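Local coordinates for protein pilin (Streptococcus pyogenes serotype M1, PDB 3GLD) that forms the backbone of the pilus, which is needed for adhesion to host cells, bacterial aggregation and biofilm formation, at residues Thr40-Pro45 against Lys101-Lys106; Thr118-Gln123 against Val149-Lys154; Pro64-Thr69 against Ala83-Ser88; Lys23-Val28 against Asn155-Thr160. The protein carries 2 engineered substitutions. All blocks are in the same frame, centred on the assembly; numbering follows the deposited sequence.

Interaction 1. Residues Thr40-Pro45 against Lys101-Lys106. Engineered in segment 101-106: Ala-104 (natural residue Glu).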
loop_
_atom_site.group_PDB
_atom_site.type_symbol
_atom_site.label_atom_id
_atom_site.label_comp_id
_atom_site.label_asym_id
_atom_site.label_seq_id
_atom_site.Cartn_x
_atom_site.Cartn_y
_atom_site.Cartn_z
ATOM N N THR A 40 -1.576 11.153 5.971
ATOM C CA THR A 40 -1.831 12.338 6.762
ATOM C C THR A 40 -3.221 12.253 7.402
ATOM O O THR A 40 -4.175 11.715 6.811
ATOM C CB THR A 40 -1.689 13.630 5.919
ATOM O OG1 THR A 40 -0.325 13.780 5.523
ATOM C CG2 THR A 40 -2.059 14.887 6.738
ATOM N N PHE A 41 -3.317 12.785 8.617
ATOM C CA PHE A 41 -4.566 12.763 9.375
ATOM C C PHE A 41 -4.833 14.153 9.868
ATOM O O PHE A 41 -3.909 14.877 10.232
ATOM C CB PHE A 41 -4.492 11.752 10.531
ATOM C CG PHE A 41 -3.913 10.420 10.115
ATOM C CD1 PHE A 41 -4.706 9.465 9.499
ATOM C CD2 PHE A 41 -2.560 10.144 10.313
ATOM C CE1 PHE A 41 -4.163 8.255 9.089
ATOM C CE2 PHE A 41 -2.013 8.935 9.911
ATOM C CZ PHE A 41 -2.823 7.990 9.297
ATOM N N LYS A 42 -6.109 14.522 9.850
ATOM C CA LYS A 42 -6.555 15.853 10.176
ATOM C C LYS A 42 -7.516 15.787 11.362
ATOM O O LYS A 42 -8.347 14.866 11.460
ATOM C CB LYS A 42 -7.289 16.442 8.963
ATOM C CG LYS A 42 -7.746 17.900 9.092
ATOM C CD LYS A 42 -8.498 18.398 7.824
ATOM C CE LYS A 42 -9.863 17.737 7.651
ATOM N NZ LYS A 42 -10.673 18.455 6.605
ATOM N N ILE A 43 -7.390 16.769 12.248
ATOM C CA ILE A 43 -8.388 17.015 13.306
ATOM C C ILE A 43 -8.937 18.425 13.150
ATOM O O ILE A 43 -8.177 19.372 12.958
ATOM C CB ILE A 43 -7.799 16.841 14.730
ATOM C CG1 ILE A 43 -8.899 16.967 15.794
ATOM C CG2 ILE A 43 -6.711 17.858 14.990
ATOM C CD1 ILE A 43 -8.627 16.184 17.062
ATOM N N GLU A 44 -10.261 18.556 13.225
ATOM C CA GLU A 44 -10.913 19.861 13.172
ATOM C C GLU A 44 -12.051 19.947 14.198
ATOM O O GLU A 44 -12.618 18.916 14.585
ATOM C CB GLU A 44 -11.460 20.136 11.772
ATOM C CG GLU A 44 -12.281 19.002 11.197
ATOM C CD GLU A 44 -12.901 19.341 9.853
ATOM O OE1 GLU A 44 -12.504 20.352 9.231
ATOM O OE2 GLU A 44 -13.799 18.593 9.417
ATOM N N PRO A 45 -12.389 21.170 14.629
ATOM C CA PRO A 45 -13.552 21.307 15.514
ATOM C C PRO A 45 -14.811 20.733 14.862
ATOM O O PRO A 45 -15.054 20.964 13.676
ATOM C CB PRO A 45 -13.679 22.828 15.692
ATOM C CG PRO A 45 -12.281 23.348 15.487
ATOM C CD PRO A 45 -11.702 22.458 14.412
ATOM N N LYS A 101 -13.575 16.325 14.992
ATOM C CA LYS A 101 -13.675 15.215 14.047
ATOM C C LYS A 101 -12.279 14.923 13.523
ATOM O O LYS A 101 -11.536 15.853 13.203
ATOM C CB LYS A 101 -14.600 15.565 12.883
ATOM C CG LYS A 101 -16.031 15.818 13.283
ATOM C CD LYS A 101 -17.000 15.340 12.196
ATOM C CE LYS A 101 -18.446 15.586 12.633
ATOM N NZ LYS A 101 -19.363 15.835 11.485
ATOM N N VAL A 102 -11.935 13.639 13.463
ATOM C CA VAL A 102 -10.640 13.188 12.974
ATOM C C VAL A 102 -10.846 12.361 11.702
ATOM O O VAL A 102 -11.626 11.403 11.712
ATOM C CB VAL A 102 -9.921 12.329 14.015
ATOM C CG1 VAL A 102 -8.620 11.730 13.432
ATOM C CG2 VAL A 102 -9.615 13.161 15.263
ATOM N N THR A 103 -10.152 12.747 10.629
ATOM C CA THR A 103 -10.255 12.075 9.324
ATOM C C THR A 103 -8.860 11.795 8.735
ATOM O O THR A 103 -7.860 12.388 9.162
ATOM C CB THR A 103 -11.083 12.886 8.304
ATOM O OG1 THR A 103 -10.565 14.220 8.208
ATOM C CG2 THR A 103 -12.574 12.934 8.701
ATOM N N ALA A 104 -8.806 10.866 7.785
ATOM C CA ALA A 104 -7.571 10.584 7.050
ATOM C C ALA A 104 -7.635 11.355 5.756
ATOM O O ALA A 104 -8.619 11.236 5.015
ATOM C CB ALA A 104 -7.438 9.094 6.780
ATOM N N GLU A 105 -6.617 12.174 5.504
ATOM C CA GLU A 105 -6.495 12.896 4.238
ATOM C C GLU A 105 -6.274 11.954 3.050
ATOM O O GLU A 105 -5.619 10.913 3.190
ATOM C CB GLU A 105 -5.340 13.889 4.294
ATOM C CG GLU A 105 -5.611 15.109 5.138
ATOM C CD GLU A 105 -6.491 16.134 4.442
ATOM O OE1 GLU A 105 -6.148 16.565 3.311
ATOM O OE2 GLU A 105 -7.520 16.524 5.044
ATOM N N LYS A 106 -6.819 12.319 1.889
ATOM C CA LYS A 106 -6.593 11.547 0.647
ATOM C C LYS A 106 -6.397 12.445 -0.588
ATOM O O LYS A 106 -7.242 12.484 -1.478
ATOM C CB LYS A 106 -7.701 10.495 0.422
ATOM C CG LYS A 106 -9.137 11.029 0.434
ATOM C CD LYS A 106 -10.044 10.252 -0.536
ATOM C CE LYS A 106 -10.708 9.049 0.131
ATOM N NZ LYS A 106 -11.478 8.206 -0.850
HETATM O O HOH W 1 -11.090 15.747 10.388
#
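Lys-42 sets its CG anti to the backbone N (chi1 -176°) and then bends at chi3 (69°), a path that lays its chain alongside Thr-103, with CE 3.6 Å from OG1. Glu-105 folds at chi2 and reaches back over the same face, so that OE2 lies against the lysine methylenes, 3.5 Å from CD. The charged ends do not close up: NZ of Lys-42 stays 4.0 Å from OE2 of Glu-105, and its ion pair with Glu-44 is a long one. A water settles among the backbone oxygens of Lys-42 and Lys-101, giving a hydrogen to each, and also bonds OG1 of Thr-103.

Underneath, the antiparallel ladder runs through the hydrogen-bonded pairs Lys-42/Thr-103 and Glu-44/Lys-101; Lys-42 N meets Thr-103 O at 2.8 Å. On the other face the side chains of Phe-41, Ile-43 and Val-102 are apolar, joined here by the engineered Ala-104, which replaces the glutamate that promotes the isopeptide cross-link. Ile-43 CD1 touches Val-102 CG2 at 3.7 Å, and CD1 of Phe-41 lies 3.9 Å from CB of Ala-104.

Phe-41 and Ile-43 continue the backbone bonding to Thr-66 of strand 65-70 and to Pro-64 just ahead of it, while Val-102 bonds Tyr-120 of strand 119-129. The apolar side chains pack onto Phe-85 of strand 80-86 and Phe-153 of strand 151-169.

Interaction 2. Residues Thr118-Gln123 against Val149-Lys154; sequences TSYTVQ and VPIQFK
The hydroxyl of Tyr-120 donates a hydrogen bond to the backbone oxygen of Gln-152, OH to O 2.6 Å, arriving in the carbonyl plane on a lone pair with a C=O...O angle of 134°. The ring behind it is enclosed. Its CD1/CE1 edge is driven into the face of Phe-153 in a T-shaped stack, the centroids 5.3 Å apart and the planes at 86°. Ile-151 lies over one face, its CD1 making an off-centre CH-pi contact 4.2 Å from the Tyr-120 centroid; over the opposite face sits CG2 of Thr-118, from the tyrosine's own segment. At the edge by CE2, Val-149 CG2 lies 4.0 Å from CE2 of Tyr-120.

No backbone hydrogen bonds join the two strands. Their axes run antiparallel and 8.7 Å apart because they belong to the two facing sheets of a beta-sandwich, and Tyr-120 spans the gap between them with its phenol ending on the far backbone. Val-122 adds to the filling, its CG2 4.0 Å from CD1 of Ile-151.

Phe-153 is in turn positioned on several sides: its CE1 edge meets Thr-118 O at 3.3 Å, and its ring packs on Phe-41 with the planes inclined by only some 20°. Further out, Asp-116 takes one hydrogen bond from OG1 of Thr-118 and another from N of Lys-154, fastening the neighbouring ends of both segments, while Tyr-120 is tied through its backbone to Val-102 of strand 96-104.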
loop_
_atom_site.group_PDB
_atom_site.type_symbol
_atom_site.label_atom_id
_atom_site.label_comp_id
_atom_site.label_asym_id
_atom_site.label_seq_id
_atom_site.Cartn_x
_atom_site.Cartn_y
_atom_site.Cartn_z
ATOM N N THR A 118 -13.181 6.289 7.147
ATOM C CA THR A 118 -13.673 6.454 8.526
ATOM C C THR A 118 -13.533 7.890 9.047
ATOM O O THR A 118 -12.541 8.578 8.800
ATOM C CB THR A 118 -13.015 5.437 9.496
ATOM O OG1 THR A 118 -13.176 4.108 8.975
ATOM C CG2 THR A 118 -13.645 5.495 10.885
ATOM N N SER A 119 -14.564 8.340 9.752
ATOM C CA SER A 119 -14.534 9.624 10.420
ATOM C C SER A 119 -14.762 9.343 11.886
ATOM O O SER A 119 -15.694 8.615 12.248
ATOM C CB SER A 119 -15.623 10.544 9.869
ATOM O OG SER A 119 -15.461 11.879 10.338
ATOM N N TYR A 120 -13.896 9.896 12.731
ATOM C CA TYR A 120 -14.052 9.748 14.162
ATOM C C TYR A 120 -14.558 11.032 14.810
ATOM O O TYR A 120 -14.143 12.138 14.458
ATOM C CB TYR A 120 -12.731 9.353 14.803
ATOM C CG TYR A 120 -12.277 7.940 14.519
ATOM C CD1 TYR A 120 -11.412 7.659 13.457
ATOM C CD2 TYR A 120 -12.667 6.893 15.351
ATOM C CE1 TYR A 120 -10.970 6.349 13.222
ATOM C CE2 TYR A 120 -12.248 5.598 15.123
ATOM C CZ TYR A 120 -11.404 5.327 14.063
ATOM O OH TYR A 120 -11.002 4.033 13.878
ATOM N N THR A 121 -15.474 10.884 15.759
ATOM C CA THR A 121 -15.829 12.007 16.604
ATOM C C THR A 121 -14.961 11.880 17.841
ATOM O O THR A 121 -14.836 10.787 18.417
ATOM C CB THR A 121 -17.325 12.035 16.935
ATOM O OG1 THR A 121 -18.061 12.119 15.706
ATOM C CG2 THR A 121 -17.670 13.261 17.795
ATOM N N VAL A 122 -14.324 12.988 18.207
ATOM C CA VAL A 122 -13.411 13.019 19.335
ATOM C C VAL A 122 -13.923 14.019 20.379
ATOM O O VAL A 122 -14.253 15.169 20.057
ATOM C CB VAL A 122 -11.960 13.346 18.878
ATOM C CG1 VAL A 122 -11.084 13.833 20.042
ATOM C CG2 VAL A 122 -11.300 12.108 18.224
ATOM N N GLN A 123 -14.034 13.532 21.610
ATOM C CA GLN A 123 -14.451 14.318 22.779
ATOM C C GLN A 123 -13.205 14.537 23.629
ATOM O O GLN A 123 -12.590 13.568 24.069
ATOM C CB GLN A 123 -15.467 13.528 23.598
ATOM C CG GLN A 123 -16.842 13.366 22.969
ATOM C CD GLN A 123 -17.802 12.496 23.805
ATOM O OE1 GLN A 123 -17.428 11.918 24.820
ATOM N NE2 GLN A 123 -19.040 12.393 23.351
ATOM N N VAL A 149 -13.559 3.614 20.917
ATOM C CA VAL A 149 -12.445 2.846 20.358
ATOM C C VAL A 149 -11.232 3.738 20.126
ATOM O O VAL A 149 -11.380 4.959 20.043
ATOM C CB VAL A 149 -12.824 2.148 19.008
ATOM C CG1 VAL A 149 -13.704 0.920 19.245
ATOM C CG2 VAL A 149 -13.479 3.124 18.016
ATOM N N PRO A 150 -10.024 3.131 20.028
ATOM C CA PRO A 150 -8.831 3.869 19.620
ATOM C C PRO A 150 -9.000 4.455 18.231
ATOM O O PRO A 150 -9.756 3.921 17.417
ATOM C CB PRO A 150 -7.745 2.787 19.583
ATOM C CG PRO A 150 -8.191 1.809 20.604
ATOM C CD PRO A 150 -9.688 1.750 20.425
ATOM N N ILE A 151 -8.315 5.560 17.975
ATOM C CA ILE A 151 -8.308 6.156 16.651
ATOM C C ILE A 151 -7.351 5.310 15.802
ATOM O O ILE A 151 -6.127 5.327 15.990
ATOM C CB ILE A 151 -7.879 7.653 16.682
ATOM C CG1 ILE A 151 -8.645 8.447 17.762
ATOM C CG2 ILE A 151 -8.032 8.294 15.303
ATOM C CD1 ILE A 151 -10.173 8.289 17.740
ATOM N N GLN A 152 -7.939 4.541 14.899
ATOM C CA GLN A 152 -7.205 3.635 14.027
ATOM C C GLN A 152 -7.716 3.823 12.609
ATOM O O GLN A 152 -8.924 3.989 12.386
ATOM C CB GLN A 152 -7.390 2.185 14.483
ATOM C CG GLN A 152 -6.361 1.735 15.514
ATOM C CD GLN A 152 -6.823 0.589 16.403
ATOM O OE1 GLN A 152 -7.794 -0.112 16.098
ATOM N NE2 GLN A 152 -6.125 0.404 17.528
ATOM N N PHE A 153 -6.778 3.828 11.665
ATOM C CA PHE A 153 -7.088 3.881 10.243
ATOM C C PHE A 153 -6.397 2.713 9.509
ATOM O O PHE A 153 -5.235 2.392 9.788
ATOM C CB PHE A 153 -6.644 5.220 9.659
ATOM C CG PHE A 153 -7.506 6.386 10.077
ATOM C CD1 PHE A 153 -8.716 6.643 9.440
ATOM C CD2 PHE A 153 -7.090 7.247 11.094
ATOM C CE1 PHE A 153 -9.522 7.734 9.815
ATOM C CE2 PHE A 153 -7.873 8.338 11.467
ATOM C CZ PHE A 153 -9.094 8.580 10.826
ATOM N N LYS A 154 -7.107 2.081 8.575
ATOM C CA LYS A 154 -6.567 0.917 7.862
ATOM C C LYS A 154 -6.763 1.105 6.362
ATOM O O LYS A 154 -7.851 0.876 5.853
ATOM C CB LYS A 154 -7.241 -0.378 8.340
ATOM C CG LYS A 154 -6.603 -1.672 7.779
ATOM C CD LYS A 154 -6.986 -2.949 8.553
ATOM C CE LYS A 154 -8.404 -3.410 8.225
ATOM N NZ LYS A 154 -8.661 -4.826 8.652
#

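Interaction 3. Residues Pro64-Thr69 against Ala83-Ser88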
loop_
_atom_site.group_PDB
_atom_site.type_symbol
_atom_site.label_atom_id
_atom_site.label_comp_id
_atom_site.label_asym_id
_atom_site.label_seq_id
_atom_site.Cartn_x
_atom_site.Cartn_y
_atom_site.Cartn_z
ATOM N N PRO A 64 -3.182 21.048 13.132
ATOM C CA PRO A 64 -4.329 20.169 12.915
ATOM C C PRO A 64 -4.018 18.872 12.148
ATOM O O PRO A 64 -4.863 17.971 12.075
ATOM C CB PRO A 64 -5.276 21.025 12.069
ATOM C CG PRO A 64 -4.688 22.384 12.022
ATOM C CD PRO A 64 -3.242 22.243 12.283
ATOM N N MET A 65 -2.834 18.779 11.562
ATOM C CA MET A 65 -2.482 17.601 10.801
ATOM C C MET A 65 -1.309 16.882 11.423
ATOM O O MET A 65 -0.421 17.500 11.992
ATOM C CB MET A 65 -2.191 17.963 9.339
ATOM C CG MET A 65 -3.323 18.751 8.689
ATOM S SD MET A 65 -3.818 18.056 7.107
ATOM C CE MET A 65 -5.119 19.198 6.586
ATOM N N THR A 66 -1.340 15.563 11.338
ATOM C CA THR A 66 -0.226 14.740 11.748
ATOM C C THR A 66 -0.049 13.635 10.704
ATOM O O THR A 66 -0.976 13.329 9.924
ATOM C CB THR A 66 -0.437 14.155 13.169
ATOM O OG1 THR A 66 0.813 13.672 13.680
ATOM C CG2 THR A 66 -1.487 13.031 13.180
ATOM N N LYS A 67 1.138 13.041 10.665
ATOM C CA LYS A 67 1.390 12.027 9.647
ATOM C C LYS A 67 2.165 10.832 10.137
ATOM O O LYS A 67 2.804 10.883 11.200
ATOM C CB LYS A 67 2.041 12.634 8.411
ATOM C CG LYS A 67 3.306 13.353 8.642
ATOM C CD LYS A 67 3.872 13.804 7.322
ATOM C CE LYS A 67 5.378 13.630 7.331
ATOM N NZ LYS A 67 5.962 14.434 6.242
ATOM N N VAL A 68 2.034 9.742 9.381
ATOM C CA VAL A 68 2.895 8.577 9.501
ATOM C C VAL A 68 3.644 8.456 8.167
ATOM O O VAL A 68 3.253 9.081 7.167
ATOM C CB VAL A 68 2.094 7.294 9.780
ATOM C CG1 VAL A 68 1.423 7.352 11.162
ATOM C CG2 VAL A 68 1.054 7.041 8.667
ATOM N N THR A 69 4.720 7.681 8.164
ATOM C CA THR A 69 5.578 7.530 6.995
ATOM C C THR A 69 5.907 6.059 6.814
ATOM O O THR A 69 6.243 5.364 7.781
ATOM C CB THR A 69 6.889 8.339 7.127
ATOM O OG1 THR A 69 6.601 9.729 6.992
ATOM C CG2 THR A 69 7.891 7.968 6.030
ATOM N N ALA A 83 0.981 8.110 15.198
ATOM C CA ALA A 83 1.235 9.547 15.202
ATOM C C ALA A 83 0.400 10.163 16.325
ATOM O O ALA A 83 -0.466 9.495 16.876
ATOM C CB ALA A 83 0.840 10.147 13.855
ATOM N N GLU A 84 0.660 11.421 16.664
ATOM C CA GLU A 84 -0.081 12.074 17.749
ATOM C C GLU A 84 -0.656 13.428 17.365
ATOM O O GLU A 84 -0.032 14.171 16.623
ATOM C CB GLU A 84 0.824 12.249 18.977
ATOM C CG GLU A 84 0.610 11.183 20.019
ATOM C CD GLU A 84 1.646 11.232 21.133
ATOM O OE1 GLU A 84 2.683 11.926 20.971
ATOM O OE2 GLU A 84 1.411 10.575 22.171
ATOM N N PHE A 85 -1.851 13.726 17.858
ATOM C CA PHE A 85 -2.317 15.107 17.885
ATOM C C PHE A 85 -1.942 15.694 19.241
ATOM O O PHE A 85 -2.066 15.020 20.267
ATOM C CB PHE A 85 -3.825 15.189 17.684
ATOM C CG PHE A 85 -4.262 14.797 16.300
ATOM C CD1 PHE A 85 -3.935 15.594 15.205
ATOM C CD2 PHE A 85 -4.981 13.633 16.098
ATOM C CE1 PHE A 85 -4.328 15.238 13.922
ATOM C CE2 PHE A 85 -5.385 13.267 14.820
ATOM C CZ PHE A 85 -5.052 14.075 13.730
ATOM N N ASP A 86 -1.489 16.940 19.224
ATOM C CA ASP A 86 -1.002 17.612 20.413
ATOM C C ASP A 86 -1.952 18.748 20.835
ATOM O O ASP A 86 -2.033 19.778 20.153
ATOM C CB ASP A 86 0.424 18.115 20.158
ATOM C CG ASP A 86 1.037 18.811 21.359
ATOM O OD1 ASP A 86 0.465 18.765 22.475
ATOM O OD2 ASP A 86 2.120 19.398 21.177
ATOM N N PHE A 87 -2.659 18.526 21.948
ATOM C CA PHE A 87 -3.568 19.509 22.563
ATOM C C PHE A 87 -2.912 20.314 23.718
ATOM O O PHE A 87 -3.550 21.179 24.312
ATOM C CB PHE A 87 -4.830 18.825 23.128
ATOM C CG PHE A 87 -5.634 18.028 22.115
ATOM C CD1 PHE A 87 -6.821 18.534 21.612
ATOM C CD2 PHE A 87 -5.210 16.756 21.691
ATOM C CE1 PHE A 87 -7.585 17.805 20.692
ATOM C CE2 PHE A 87 -5.964 16.012 20.757
ATOM C CZ PHE A 87 -7.162 16.548 20.268
ATOM N N SER A 88 -1.656 20.022 24.047
ATOM C CA SER A 88 -1.000 20.629 25.228
ATOM C C SER A 88 -0.977 22.156 25.202
ATOM O O SER A 88 -0.962 22.793 26.257
ATOM C CB SER A 88 0.420 20.075 25.423
ATOM O OG SER A 88 1.253 20.372 24.305
#
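The CB of Thr-66 is directed toward segment 83-88 and lies 3.5 Å from Glu-84 O. From there the two branches part. With chi1 at -164°, OG1 stands anti to the backbone N and donates a hydrogen bond to that same carbonyl, OG1 to Glu-84 O 3.1 Å. The donor sits well above the carbonyl plane, 44° out of it, so no lone pair is squarely used. OG1 also brushes the methyl of Ala-83, 3.5 Å from CB. The other branch, CG2, rests over the face of the Phe-85 ring in a CH-pi contact, 3.9 Å from the centroid and 22° off the normal.

The same ring meets Pro-64 O, which comes within 3.3 Å of CE1. Ala-83 is likewise held from two further residues: its CB lies 3.4 Å from Lys-67 O and 3.9 Å from CG1 of Val-68, a valine whose side chain also touches Lys-23 of strand 18-27.

The strands run antiparallel but with no backbone bond between them, since each is tied into a different sheet. Strand 65-70 bonds to strand 37-45 through Phe-39 and Phe-41, and strand 80-86 to strand 18-27 through Leu-19 and Val-21; the Thr-66 hydroxyl bridges from one sheet to the other.

Interaction 4. Residues Lys23-Val28 against Asn155-Thr160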
loop_
_atom_site.group_PDB
_atom_site.type_symbol
_atom_site.label_atom_id
_atom_site.label_comp_id
_atom_site.label_asym_id
_atom_site.label_seq_id
_atom_site.Cartn_x
_atom_site.Cartn_y
_atom_site.Cartn_z
ATOM N N LYS A 23 -2.073 3.776 12.512
ATOM C CA LYS A 23 -2.272 3.507 11.088
ATOM C C LYS A 23 -1.781 2.106 10.767
ATOM O O LYS A 23 -0.669 1.726 11.140
ATOM C CB LYS A 23 -1.556 4.573 10.239
ATOM C CG LYS A 23 -1.623 4.374 8.717
ATOM C CD LYS A 23 -3.060 4.221 8.210
ATOM C CE LYS A 23 -3.135 4.289 6.716
ATOM N NZ LYS A 23 -2.333 3.218 6.039
ATOM N N ASN A 24 -2.633 1.334 10.105
ATOM C CA ASN A 24 -2.280 0.018 9.620
ATOM C C ASN A 24 -2.406 -0.010 8.094
ATOM O O ASN A 24 -3.220 0.708 7.514
ATOM C CB ASN A 24 -3.185 -1.051 10.245
ATOM C CG ASN A 24 -2.827 -1.367 11.703
ATOM O OD1 ASN A 24 -3.672 -1.268 12.597
ATOM N ND2 ASN A 24 -1.586 -1.774 11.939
ATOM N N LEU A 25 -1.580 -0.817 7.439
ATOM C CA LEU A 25 -1.707 -0.999 5.999
ATOM C C LEU A 25 -1.981 -2.470 5.722
ATOM O O LEU A 25 -1.113 -3.323 5.895
ATOM C CB LEU A 25 -0.455 -0.501 5.282
ATOM C CG LEU A 25 -0.403 -0.441 3.756
ATOM C CD1 LEU A 25 -1.330 0.630 3.201
ATOM C CD2 LEU A 25 1.039 -0.170 3.321
ATOM N N ASP A 26 -3.203 -2.753 5.308
ATOM C CA ASP A 26 -3.605 -4.100 4.946
ATOM C C ASP A 26 -3.067 -4.402 3.543
ATOM O O ASP A 26 -3.178 -3.562 2.661
ATOM C CB ASP A 26 -5.134 -4.201 4.946
ATOM C CG ASP A 26 -5.636 -5.374 5.755
ATOM O OD1 ASP A 26 -5.288 -5.475 6.954
ATOM O OD2 ASP A 26 -6.382 -6.203 5.192
ATOM N N LEU A 27 -2.487 -5.585 3.353
ATOM C CA LEU A 27 -1.933 -5.989 2.057
ATOM C C LEU A 27 -2.781 -7.063 1.370
ATOM O O LEU A 27 -3.007 -8.144 1.928
ATOM C CB LEU A 27 -0.488 -6.481 2.224
ATOM C CG LEU A 27 0.449 -5.716 3.181
ATOM C CD1 LEU A 27 1.752 -6.481 3.383
ATOM C CD2 LEU A 27 0.739 -4.306 2.660
ATOM N N VAL A 28 -3.246 -6.770 0.157
ATOM C CA VAL A 28 -3.942 -7.789 -0.652
ATOM C C VAL A 28 -3.035 -9.003 -0.912
ATOM O O VAL A 28 -3.467 -10.164 -0.794
ATOM C CB VAL A 28 -4.478 -7.198 -1.971
ATOM C CG1 VAL A 28 -5.149 -8.289 -2.838
ATOM C CG2 VAL A 28 -5.483 -6.090 -1.662
ATOM N N ASN A 155 -5.728 1.586 5.676
ATOM C CA ASN A 155 -5.737 1.615 4.221
ATOM C C ASN A 155 -5.376 0.237 3.660
ATOM O O ASN A 155 -4.758 -0.583 4.361
ATOM C CB ASN A 155 -4.775 2.671 3.686
ATOM C CG ASN A 155 -5.225 4.089 3.991
ATOM O OD1 ASN A 155 -6.385 4.345 4.371
ATOM N ND2 ASN A 155 -4.303 5.028 3.824
ATOM N N SER A 156 -5.776 -0.027 2.416
ATOM C CA SER A 156 -5.447 -1.309 1.751
ATOM C C SER A 156 -4.498 -1.082 0.582
ATOM O O SER A 156 -4.739 -0.232 -0.275
ATOM C CB SER A 156 -6.702 -2.062 1.278
ATOM O OG SER A 156 -6.352 -3.390 0.868
ATOM N N LEU A 157 -3.389 -1.808 0.586
ATOM C CA LEU A 157 -2.436 -1.742 -0.516
ATOM C C LEU A 157 -2.687 -2.921 -1.453
ATOM O O LEU A 157 -2.524 -4.088 -1.077
ATOM C CB LEU A 157 -0.999 -1.783 0.006
ATOM C CG LEU A 157 0.096 -1.815 -1.058
ATOM C CD1 LEU A 157 0.182 -0.507 -1.840
ATOM C CD2 LEU A 157 1.434 -2.154 -0.377
ATOM N N ASP A 158 -3.105 -2.603 -2.666
ATOM C CA ASP A 158 -3.276 -3.629 -3.709
ATOM C C ASP A 158 -1.979 -3.701 -4.544
ATOM O O ASP A 158 -1.163 -2.781 -4.530
ATOM C CB ASP A 158 -4.515 -3.323 -4.576
ATOM C CG ASP A 158 -4.992 -4.543 -5.405
ATOM O OD1 ASP A 158 -4.396 -5.644 -5.322
ATOM O OD2 ASP A 158 -5.979 -4.390 -6.140
ATOM N N SER A 159 -1.780 -4.813 -5.236
ATOM C CA SER A 159 -0.655 -4.942 -6.161
ATOM C C SER A 159 -1.125 -5.866 -7.263
ATOM O O SER A 159 -2.267 -6.280 -7.261
ATOM C CB SER A 159 0.595 -5.443 -5.449
ATOM O OG SER A 159 0.328 -6.636 -4.758
ATOM N N THR A 160 -0.282 -6.155 -8.239
ATOM C CA THR A 160 -0.767 -6.885 -9.402
ATOM C C THR A 160 0.204 -7.994 -9.842
ATOM O O THR A 160 1.163 -8.304 -9.131
ATOM C CB THR A 160 -1.114 -5.903 -10.548
ATOM O OG1 THR A 160 -1.808 -6.594 -11.595
ATOM C CG2 THR A 160 0.146 -5.194 -11.093
#
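Two donors converge on the backbone oxygen of Asn-24: NZ of Lys-23, at 3.0 Å, and N of Asn-155, in a weak bond of 3.2 Å. NZ comes from above the carbonyl plane, 56° out of it, because the Lys-23 chain bends at chi2 and again at chi4 and so curls back toward its own strand. That curl carries it across Asn-155 at about a right angle, with CE only 3.2 Å from ND2. NZ itself is 3.6 Å from CG of Asn-155, so the two side chains face each other but are not covalently joined here. The amide is steadied by a hydrogen bond from N of Asp-116 to OD1, and Lys-23 makes a cation-pi contact with Phe-39.

Further along, the parallel strands are laced normally: Asp-26 N bonds Asn-155 O at 2.8 Å, Leu-157 N bonds Asp-26 O at 2.7 Å, and Val-28 N bonds Leu-157 O. Leu-25 and Leu-27 share a face with Leu-157, whose CD2 meets CD2 of Leu-27 at 3.8 Å. At the far end of the pairing, CB and CG1 of Val-28 lie against OD1 of Asp-158.

Lys-23 and Asn-155 are the partners of the natural intramolecular isopeptide, a cross-link of the kind found in many Gram-positive pilins; this geometry, beside the engineered Ala-104, is the unlinked site between adjacent parallel strands of the beta-sandwich.

In the fold
From the N terminus, strand 18-27 opens interaction 4, which closes last, at 155-160, and so encloses the other three. Within it, 40-45 opens interaction 1; before that closes at 101-106, interaction 3 both opens and closes, 64-69 with 83-88. Interaction 2 follows in series, 118-123 with 149-154, and none of the contacts cross. Interaction 1 pairs neighbours within one sheet and interaction 4 within the other, while interactions 2 and 3 bridge the two sheets. Phe-41 of interaction 1 packs on Phe-153 of interaction 2 and Phe-85 of interaction 3, joining the three contacts in the interior. Strand 151-169 serves interactions 2 and 4 and runs on toward the C-terminal half of the chain.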